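Local coordinates for bradyzoite pseudokinase 1 (Toxoplasma gondii, PDB 6M7Z), which belongs to a divergent kinase family that lacks the glycine-rich loop and is linked to membrane ultrastructure of the parasitophorous vacuole, its own activity remaining uncertain, at residues Y235-A240 with Q274-E279; R242-L247 with E267-L272. One frame throughout, in Å; residues are numbered along the deposited sequence.

How the contacts relate
Both contacts join helix 230-248 to helix 263-276, contact 1 also taking in the residues that follow it, and illustrate how a helical interface divides into adjoining zones of different chemistry. Contact 1 holds the end of the second helix against the middle of the first; contact 2 lies further toward the C-terminal end of the first helix and earlier in the second, its centre about 10 Å from that of contact 1. Arg242 of contact 2 bridges them: its NH2 lies 2.7 Å from Gln274 OE1 of contact 1, a probable hydrogen bond, and its NH1 packs at 3.8 Å from Ile277 CD1. Both contacts lie in what is probably the helical C-lobe of the kinase fold.

Contact 1 of 2, residues Y235-A240 with Q274-E279; sequences YSLGVA and QKMIEE
The phenol ring of Tyr235 meets 274-279 along its edge, where the backbone carbonyls of Ile277 and Glu278 lie near the ring plane. The closer approach is from Tyr235 CE1 to Ile277 O, 3.6 Å, and the neighbouring ring atom CD1 comes within 3.7 Å of Ile277 CA. Met276 O stands oblique to the ring. The ring is carried to this place because CG is anti to the backbone N (chi1 179°), which sends the phenol out beside the helix toward the turn that follows Met276. Arg284 also touches Tyr235, and through NE it hydrogen-bonds Glu278 O, so one arginine links the aromatic residue to the carbonyl at its edge.

Next to the ring, the backbones themselves come together. Gly238 CA and Met276 CA are 4.9 Å apart, a closeness possible because the glycine puts no side chain into the interface. Tyr235 CA offers its hydrogen to Met276 O at 3.4 Å, with an angle of 154° at the hydrogen. The branches of the other segment fill the flanks of this approach. Ile277 CG2 lies over the peptide between Gly238 and Val239, 3.6 Å from Gly238 C, and its CG2 meets Val239 CG2 as the two side chains cross at about a right angle. Met276 instead reaches along the other flank: its chain bends at chi3 (76°) and sets CE 3.8 Å from Leu237 CD2, in the buried layer where Leu237 also packs on helix 146-161.

No conventional hydrogen bond spans the two segments. The side-chain packing is apolar; the CA-H...O contact, and perhaps Tyr235 CE1 near Ile277 O, may add a weak polar component. Stability probably depends on close shape matching where the second helix ends and Ile277 departs from helical geometry.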
ATOM      1  N   TYR A 235     -11.498   0.494 -12.752  1.00 30.04           N
ATOM      2  CA  TYR A 235     -11.761   1.907 -13.024  1.00 30.25           C
ATOM      3  C   TYR A 235     -10.724   2.777 -12.286  1.00 28.36           C
ATOM      4  O   TYR A 235     -10.053   3.607 -12.901  1.00 27.68           O
ATOM      5  CB  TYR A 235     -13.201   2.283 -12.640  1.00 31.51           C
ATOM      6  CG  TYR A 235     -13.508   3.742 -12.872  1.00 32.34           C
ATOM      7  CD1 TYR A 235     -13.983   4.193 -14.092  1.00 33.22           C
ATOM      8  CD2 TYR A 235     -13.273   4.686 -11.881  1.00 32.29           C
ATOM      9  CE1 TYR A 235     -14.241   5.537 -14.315  1.00 34.34           C
ATOM     10  CE2 TYR A 235     -13.512   6.029 -12.094  1.00 34.08           C
ATOM     11  CZ  TYR A 235     -13.982   6.462 -13.320  1.00 34.97           C
ATOM     12  OH  TYR A 235     -14.190   7.796 -13.514  1.00 37.29           O
ATOM     13  N   SER A 236     -10.587   2.562 -10.973  1.00 26.88           N
ATOM     14  CA  SER A 236      -9.702   3.374 -10.110  1.00 25.82           C
ATOM     15  C   SER A 236      -8.249   3.279 -10.578  1.00 24.91           C
ATOM     16  O   SER A 236      -7.531   4.260 -10.554  1.00 24.47           O
ATOM     17  CB  SER A 236      -9.799   2.955  -8.655  1.00 25.50           C
ATOM     18  OG  SER A 236     -11.105   3.179  -8.152  1.00 26.45           O
ATOM     19  N   LEU A 237      -7.814   2.080 -10.964  1.00 25.33           N
ATOM     20  CA  LEU A 237      -6.447   1.880 -11.402  1.00 25.55           C
ATOM     21  C   LEU A 237      -6.255   2.574 -12.758  1.00 25.94           C
ATOM     22  O   LEU A 237      -5.171   3.098 -13.062  1.00 25.56           O
ATOM     23  CB  LEU A 237      -6.143   0.387 -11.490  1.00 26.21           C
ATOM     24  CG  LEU A 237      -4.722   0.062 -11.944  1.00 27.44           C
ATOM     25  CD1 LEU A 237      -3.708   0.569 -10.929  1.00 27.17           C
ATOM     26  CD2 LEU A 237      -4.553  -1.425 -12.161  1.00 28.55           C
ATOM     27  N   GLY A 238      -7.312   2.568 -13.577  1.00 26.18           N
ATOM     28  CA  GLY A 238      -7.346   3.299 -14.831  1.00 27.10           C
ATOM     29  C   GLY A 238      -7.126   4.785 -14.614  1.00 26.63           C
ATOM     30  O   GLY A 238      -6.297   5.392 -15.294  1.00 27.70           O
ATOM     31  N   VAL A 239      -7.838   5.350 -13.632  1.00 25.47           N
ATOM     32  CA  VAL A 239      -7.699   6.754 -13.272  1.00 25.19           C
ATOM     33  C   VAL A 239      -6.262   7.024 -12.817  1.00 24.56           C
ATOM     34  O   VAL A 239      -5.704   8.069 -13.127  1.00 24.33           O
ATOM     35  CB  VAL A 239      -8.735   7.174 -12.205  1.00 24.98           C
ATOM     36  CG1 VAL A 239      -8.407   8.526 -11.579  1.00 24.71           C
ATOM     37  CG2 VAL A 239     -10.135   7.160 -12.769  1.00 25.22           C
ATOM     38  N   ALA A 240      -5.669   6.083 -12.085  1.00 24.48           N
ATOM     39  CA  ALA A 240      -4.292   6.246 -11.626  1.00 24.73           C
ATOM     40  C   ALA A 240      -3.323   6.258 -12.820  1.00 25.07           C
ATOM     41  O   ALA A 240      -2.337   6.994 -12.822  1.00 25.45           O
ATOM     42  CB  ALA A 240      -3.955   5.171 -10.617  1.00 24.55           C
ATOM     43  N   GLN A 274      -7.850   4.391 -21.112  1.00 38.03           N
ATOM     44  CA  GLN A 274      -9.148   4.804 -21.682  1.00 39.04           C
ATOM     45  C   GLN A 274     -10.137   3.620 -21.662  1.00 38.19           C
ATOM     46  O   GLN A 274     -11.339   3.810 -21.451  1.00 34.41           O
ATOM     47  CB  GLN A 274      -8.967   5.388 -23.087  1.00 43.54           C
ATOM     48  CG  GLN A 274     -10.136   6.243 -23.574  1.00 48.84           C
ATOM     49  CD  GLN A 274     -10.398   7.502 -22.768  1.00 54.13           C
ATOM     50  OE1 GLN A 274      -9.544   8.377 -22.622  1.00 54.35           O
ATOM     51  NE2 GLN A 274     -11.615   7.624 -22.262  1.00 50.92           N
ATOM     52  N   LYS A 275      -9.640   2.391 -21.863  1.00 39.14           N
ATOM     53  CA  LYS A 275     -10.486   1.192 -21.779  1.00 39.17           C
ATOM     54  C   LYS A 275     -10.943   0.975 -20.333  1.00 39.53           C
ATOM     55  O   LYS A 275     -12.106   0.599 -20.089  1.00 42.09           O
ATOM     56  CB  LYS A 275      -9.742  -0.048 -22.279  1.00 42.11           C
ATOM     57  CG  LYS A 275      -9.439  -0.057 -23.764  1.00 46.62           C
ATOM     58  CD  LYS A 275      -8.485  -1.178 -24.175  1.00 53.56           C
ATOM     59  CE  LYS A 275      -7.713  -0.893 -25.455  1.00 61.28           C
ATOM     60  NZ  LYS A 275      -6.259  -1.205 -25.343  1.00 66.43           N
ATOM     61  N   MET A 276     -10.019   1.209 -19.384  1.00 36.65           N
ATOM     62  CA  MET A 276     -10.230   0.899 -17.971  1.00 34.85           C
ATOM     63  C   MET A 276     -11.225   1.885 -17.339  1.00 33.84           C
ATOM     64  O   MET A 276     -11.897   1.511 -16.384  1.00 33.05           O
ATOM     65  CB  MET A 276      -8.899   0.915 -17.214  1.00 35.61           C
ATOM     66  CG  MET A 276      -8.007  -0.236 -17.614  1.00 37.36           C
ATOM     67  SD  MET A 276      -6.294  -0.129 -17.043  1.00 34.97           S
ATOM     68  CE  MET A 276      -6.507  -0.568 -15.316  1.00 34.19           C
ATOM     69  N   ILE A 277     -11.358   3.100 -17.893  1.00 34.50           N
ATOM     70  CA  ILE A 277     -12.244   4.128 -17.315  1.00 39.31           C
ATOM     71  C   ILE A 277     -13.558   4.266 -18.098  1.00 42.51           C
ATOM     72  O   ILE A 277     -14.261   5.276 -17.949  1.00 45.05           O
ATOM     73  CB  ILE A 277     -11.525   5.490 -17.196  1.00 41.48           C
ATOM     74  CG1 ILE A 277     -11.255   6.118 -18.572  1.00 39.16           C
ATOM     75  CG2 ILE A 277     -10.270   5.353 -16.325  1.00 41.35           C
ATOM     76  CD1 ILE A 277     -10.477   7.412 -18.541  1.00 41.06           C
ATOM     77  N   GLU A 278     -13.914   3.261 -18.907  1.00 44.35           N
ATOM     78  CA  GLU A 278     -15.238   3.229 -19.566  1.00 47.42           C
ATOM     79  C   GLU A 278     -16.333   3.385 -18.497  1.00 45.26           C
ATOM     80  O   GLU A 278     -16.259   2.775 -17.420  1.00 46.85           O
ATOM     81  CB  GLU A 278     -15.405   1.930 -20.351  1.00 46.08           C
ATOM     82  CG  GLU A 278     -14.699   1.919 -21.701  1.00 53.01           C
ATOM     83  CD  GLU A 278     -15.302   2.833 -22.773  1.00 63.13           C
ATOM     84  OE1 GLU A 278     -16.492   3.222 -22.622  1.00 61.70           O
ATOM     85  OE2 GLU A 278     -14.563   3.215 -23.713  1.00 68.05           O
ATOM     86  N   GLU A 279     -17.337   4.217 -18.801  1.00 46.09           N
ATOM     87  CA  GLU A 279     -18.430   4.549 -17.882  1.00 50.78           C
ATOM     88  C   GLU A 279     -19.166   3.262 -17.461  1.00 49.94           C
ATOM     89  O   GLU A 279     -19.545   3.125 -16.314  1.00 44.94           O
ATOM     90  CB  GLU A 279     -19.371   5.574 -18.526  1.00 57.88           C
ATOM     91  CG  GLU A 279     -20.414   6.160 -17.576  1.00 72.37           C
ATOM     92  CD  GLU A 279     -21.478   7.078 -18.187  1.00 77.67           C
ATOM     93  OE1 GLU A 279     -22.582   7.207 -17.578  1.00 63.24           O
ATOM     94  OE2 GLU A 279     -21.216   7.688 -19.260  1.00 67.70           O
TER

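Contact 2 of 2, residues R242-L247 with E267-L272; sequences RNLVQL and ELLDKL. With EDO (1,2-ethanediol), chain G.
Arg242 NE donates to Asp270 OD1, the two atoms 3.0 Å apart, in a salt bridge that is noticeably bent, with an N-H...O angle of 131°. The oxygen is met on its syn side but somewhat out of the carboxylate plane, the acceptor likewise tilted from the guanidinium plane. The two planes stand 80° apart, so the groups do not form a flat paired arrangement. Bends at chi2 and chi3 curl the arginine chain to present NE to the acid.

Beside this charged pair, Val245 CG1 packs against the carboxylate, 3.6 Å from Asp270 OD1. Its other methyl, CG2, lies 4.0 Å from Leu269 CG, the two side chains sliding past each other in opposite directions. Leu269 CD2 then meets Leu244 CD2 at 4.1 Å, and both leucines also pack on helix 146-161, continuing the apolar layer inward.

The next shell steadies the arginine, whose NH2 is hydrogen-bonded to Gln274 OE1. Separately, Ser273 OG bonds the backbone carbonyl of Asp270. Apart from the contact, on the side of the first helix turned from 267-272, Asn243 OD1 accepts a hydrogen bond from O2 of a 1,2-ethanediol, probably from the crystallisation liquor, at 3.1 Å.

The axes of the two short segments approach to 9.4 Å, their N-to-C directions 149° apart: near-antiparallel helix packing, consistent with the alpha-F and alpha-H helices of the helical C-lobe of the protein kinase fold.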
ATOM      1  N   ARG A 242      -4.118   7.217 -15.875  1.00 27.83           N
ATOM      2  CA  ARG A 242      -4.348   8.497 -16.515  1.00 28.59           C
ATOM      3  C   ARG A 242      -3.529   9.576 -15.789  1.00 27.69           C
ATOM      4  O   ARG A 242      -2.897  10.414 -16.434  1.00 27.10           O
ATOM      5  CB  ARG A 242      -5.844   8.816 -16.540  1.00 30.10           C
ATOM      6  CG  ARG A 242      -6.186  10.141 -17.195  1.00 33.08           C
ATOM      7  CD  ARG A 242      -5.598  10.379 -18.584  1.00 36.89           C
ATOM      8  NE  ARG A 242      -5.987   9.368 -19.562  1.00 40.12           N
ATOM      9  CZ  ARG A 242      -7.202   9.272 -20.117  1.00 48.41           C
ATOM     10  NH1 ARG A 242      -8.160  10.119 -19.781  1.00 43.19           N
ATOM     11  NH2 ARG A 242      -7.453   8.299 -20.978  1.00 58.89           N
ATOM     12  N   ASN A 243      -3.540   9.532 -14.451  1.00 26.44           N
ATOM     13  CA  ASN A 243      -2.811  10.454 -13.600  1.00 26.19           C
ATOM     14  C   ASN A 243      -1.324  10.362 -13.939  1.00 26.90           C
ATOM     15  O   ASN A 243      -0.641  11.383 -14.081  1.00 26.59           O
ATOM     16  CB  ASN A 243      -3.143  10.189 -12.128  1.00 25.95           C
ATOM     17  CG  ASN A 243      -2.633  11.215 -11.140  1.00 25.73           C
ATOM     18  OD1 ASN A 243      -1.957  12.172 -11.499  1.00 27.04           O
ATOM     19  ND2 ASN A 243      -2.907  10.984  -9.873  1.00 25.13           N
ATOM     20  N   LEU A 244      -0.841   9.123 -14.093  1.00 28.27           N
ATOM     21  CA  LEU A 244       0.555   8.833 -14.387  1.00 29.57           C
ATOM     22  C   LEU A 244       0.952   9.465 -15.737  1.00 30.67           C
ATOM     23  O   LEU A 244       1.972  10.170 -15.832  1.00 32.63           O
ATOM     24  CB  LEU A 244       0.697   7.312 -14.373  1.00 33.35           C
ATOM     25  CG  LEU A 244       2.070   6.680 -14.557  1.00 39.21           C
ATOM     26  CD1 LEU A 244       3.124   7.389 -13.761  1.00 38.31           C
ATOM     27  CD2 LEU A 244       1.993   5.223 -14.127  1.00 41.88           C
ATOM     28  N   VAL A 245       0.124   9.251 -16.768  1.00 29.89           N
ATOM     29  CA  VAL A 245       0.366   9.797 -18.099  1.00 29.49           C
ATOM     30  C   VAL A 245       0.365  11.339 -18.067  1.00 29.21           C
ATOM     31  O   VAL A 245       1.195  11.979 -18.715  1.00 30.85           O
ATOM     32  CB  VAL A 245      -0.658   9.256 -19.119  1.00 31.02           C
ATOM     33  CG1 VAL A 245      -0.611  10.027 -20.426  1.00 31.34           C
ATOM     34  CG2 VAL A 245      -0.443   7.784 -19.399  1.00 31.64           C
ATOM     35  N   GLN A 246      -0.571  11.952 -17.341  1.00 28.41           N
ATOM     36  CA  GLN A 246      -0.628  13.418 -17.232  1.00 28.72           C
ATOM     37  C   GLN A 246       0.663  13.953 -16.587  1.00 29.17           C
ATOM     38  O   GLN A 246       1.136  15.023 -16.951  1.00 28.70           O
ATOM     39  CB  GLN A 246      -1.850  13.877 -16.421  1.00 28.88           C
ATOM     40  CG  GLN A 246      -3.185  13.690 -17.132  1.00 29.48           C
ATOM     41  CD  GLN A 246      -4.363  13.750 -16.189  1.00 29.51           C
ATOM     42  OE1 GLN A 246      -4.200  13.777 -14.975  1.00 30.68           O
ATOM     43  NE2 GLN A 246      -5.566  13.779 -16.739  1.00 29.60           N
ATOM     44  N   LEU A 247       1.230  13.222 -15.619  1.00 29.56           N
ATOM     45  CA  LEU A 247       2.412  13.712 -14.902  1.00 31.06           C
ATOM     46  C   LEU A 247       3.667  13.607 -15.776  1.00 33.29           C
ATOM     47  O   LEU A 247       4.549  14.450 -15.647  1.00 33.01           O
ATOM     48  CB  LEU A 247       2.598  12.920 -13.610  1.00 31.17           C
ATOM     49  CG  LEU A 247       1.586  13.224 -12.502  1.00 31.20           C
ATOM     50  CD1 LEU A 247       1.755  12.258 -11.341  1.00 30.72           C
ATOM     51  CD2 LEU A 247       1.718  14.656 -12.020  1.00 31.10           C
ATOM     52  N   GLU A 267       1.890   6.438 -24.814  1.00 48.66           N
ATOM     53  CA  GLU A 267       0.758   6.448 -25.735  1.00 51.93           C
ATOM     54  C   GLU A 267      -0.052   5.156 -25.533  1.00 45.26           C
ATOM     55  O   GLU A 267      -1.287   5.187 -25.485  1.00 44.51           O
ATOM     56  CB  GLU A 267       1.218   6.650 -27.183  1.00 60.53           C
ATOM     57  CG  GLU A 267       1.808   8.031 -27.441  1.00 73.43           C
ATOM     58  CD  GLU A 267       2.519   8.228 -28.776  1.00 85.33           C
ATOM     59  OE1 GLU A 267       2.050   7.680 -29.789  1.00 86.94           O
ATOM     60  OE2 GLU A 267       3.559   8.936 -28.805  1.00 96.52           O
ATOM     61  N   LEU A 268       0.653   4.033 -25.369  1.00 43.26           N
ATOM     62  CA  LEU A 268       0.012   2.731 -25.160  1.00 42.43           C
ATOM     63  C   LEU A 268      -0.722   2.704 -23.806  1.00 44.41           C
ATOM     64  O   LEU A 268      -1.846   2.199 -23.722  1.00 44.50           O
ATOM     65  CB  LEU A 268       1.061   1.618 -25.247  1.00 42.56           C
ATOM     66  CG  LEU A 268       1.586   1.314 -26.655  1.00 46.69           C
ATOM     67  CD1 LEU A 268       2.692   0.268 -26.598  1.00 45.70           C
ATOM     68  CD2 LEU A 268       0.461   0.875 -27.600  1.00 46.76           C
ATOM     69  N   LEU A 269      -0.103   3.264 -22.752  1.00 41.11           N
ATOM     70  CA  LEU A 269      -0.728   3.300 -21.436  1.00 41.20           C
ATOM     71  C   LEU A 269      -1.985   4.188 -21.473  1.00 40.70           C
ATOM     72  O   LEU A 269      -3.004   3.849 -20.863  1.00 39.35           O
ATOM     73  CB  LEU A 269       0.271   3.805 -20.397  1.00 41.92           C
ATOM     74  CG  LEU A 269      -0.232   3.791 -18.949  1.00 38.88           C
ATOM     75  CD1 LEU A 269      -0.803   2.432 -18.569  1.00 40.12           C
ATOM     76  CD2 LEU A 269       0.864   4.176 -17.977  1.00 38.75           C
ATOM     77  N   ASP A 270      -1.926   5.295 -22.220  1.00 40.82           N
ATOM     78  CA  ASP A 270      -3.078   6.193 -22.357  1.00 47.41           C
ATOM     79  C   ASP A 270      -4.270   5.447 -22.981  1.00 47.04           C
ATOM     80  O   ASP A 270      -5.406   5.615 -22.532  1.00 43.31           O
ATOM     81  CB  ASP A 270      -2.738   7.446 -23.170  1.00 53.35           C
ATOM     82  CG  ASP A 270      -3.357   8.728 -22.626  1.00 67.98           C
ATOM     83  OD1 ASP A 270      -3.770   8.752 -21.436  1.00 75.45           O
ATOM     84  OD2 ASP A 270      -3.373   9.719 -23.372  1.00 83.28           O
ATOM     85  N   LYS A 271      -3.996   4.623 -24.000  1.00 48.72           N
ATOM     86  CA  LYS A 271      -5.030   3.824 -24.691  1.00 51.06           C
ATOM     87  C   LYS A 271      -5.612   2.775 -23.735  1.00 46.19           C
ATOM     88  O   LYS A 271      -6.830   2.573 -23.724  1.00 45.36           O
ATOM     89  CB  LYS A 271      -4.467   3.141 -25.947  1.00 57.17           C
ATOM     90  CG  LYS A 271      -4.430   4.052 -27.175  1.00 63.63           C
ATOM     91  CD  LYS A 271      -3.586   3.606 -28.343  1.00 69.65           C
ATOM     92  CE  LYS A 271      -3.158   4.800 -29.182  1.00 73.76           C
ATOM     93  NZ  LYS A 271      -2.439   4.397 -30.411  1.00 81.81           N
ATOM     94  N   LEU A 272      -4.737   2.113 -22.966  1.00 38.85           N
ATOM     95  CA  LEU A 272      -5.147   1.096 -21.992  1.00 41.24           C
ATOM     96  C   LEU A 272      -6.018   1.751 -20.904  1.00 39.76           C
ATOM     97  O   LEU A 272      -7.072   1.210 -20.521  1.00 37.13           O
ATOM     98  CB  LEU A 272      -3.908   0.395 -21.410  1.00 40.86           C
ATOM     99  CG  LEU A 272      -4.156  -0.503 -20.192  1.00 42.10           C
ATOM    100  CD1 LEU A 272      -5.135  -1.620 -20.535  1.00 45.32           C
ATOM    101  CD2 LEU A 272      -2.853  -1.072 -19.623  1.00 40.65           C
TER
HETATM  102  C1  EDO G 401      -0.246  12.631  -7.780  1.00 43.86           C
HETATM  103  O1  EDO G 401      -0.930  11.651  -6.996  1.00 32.41           O
HETATM  104  C2  EDO G 401      -1.267  13.621  -8.313  1.00 51.60           C
HETATM  105  O2  EDO G 401      -0.783  14.195  -9.527  1.00 49.79           O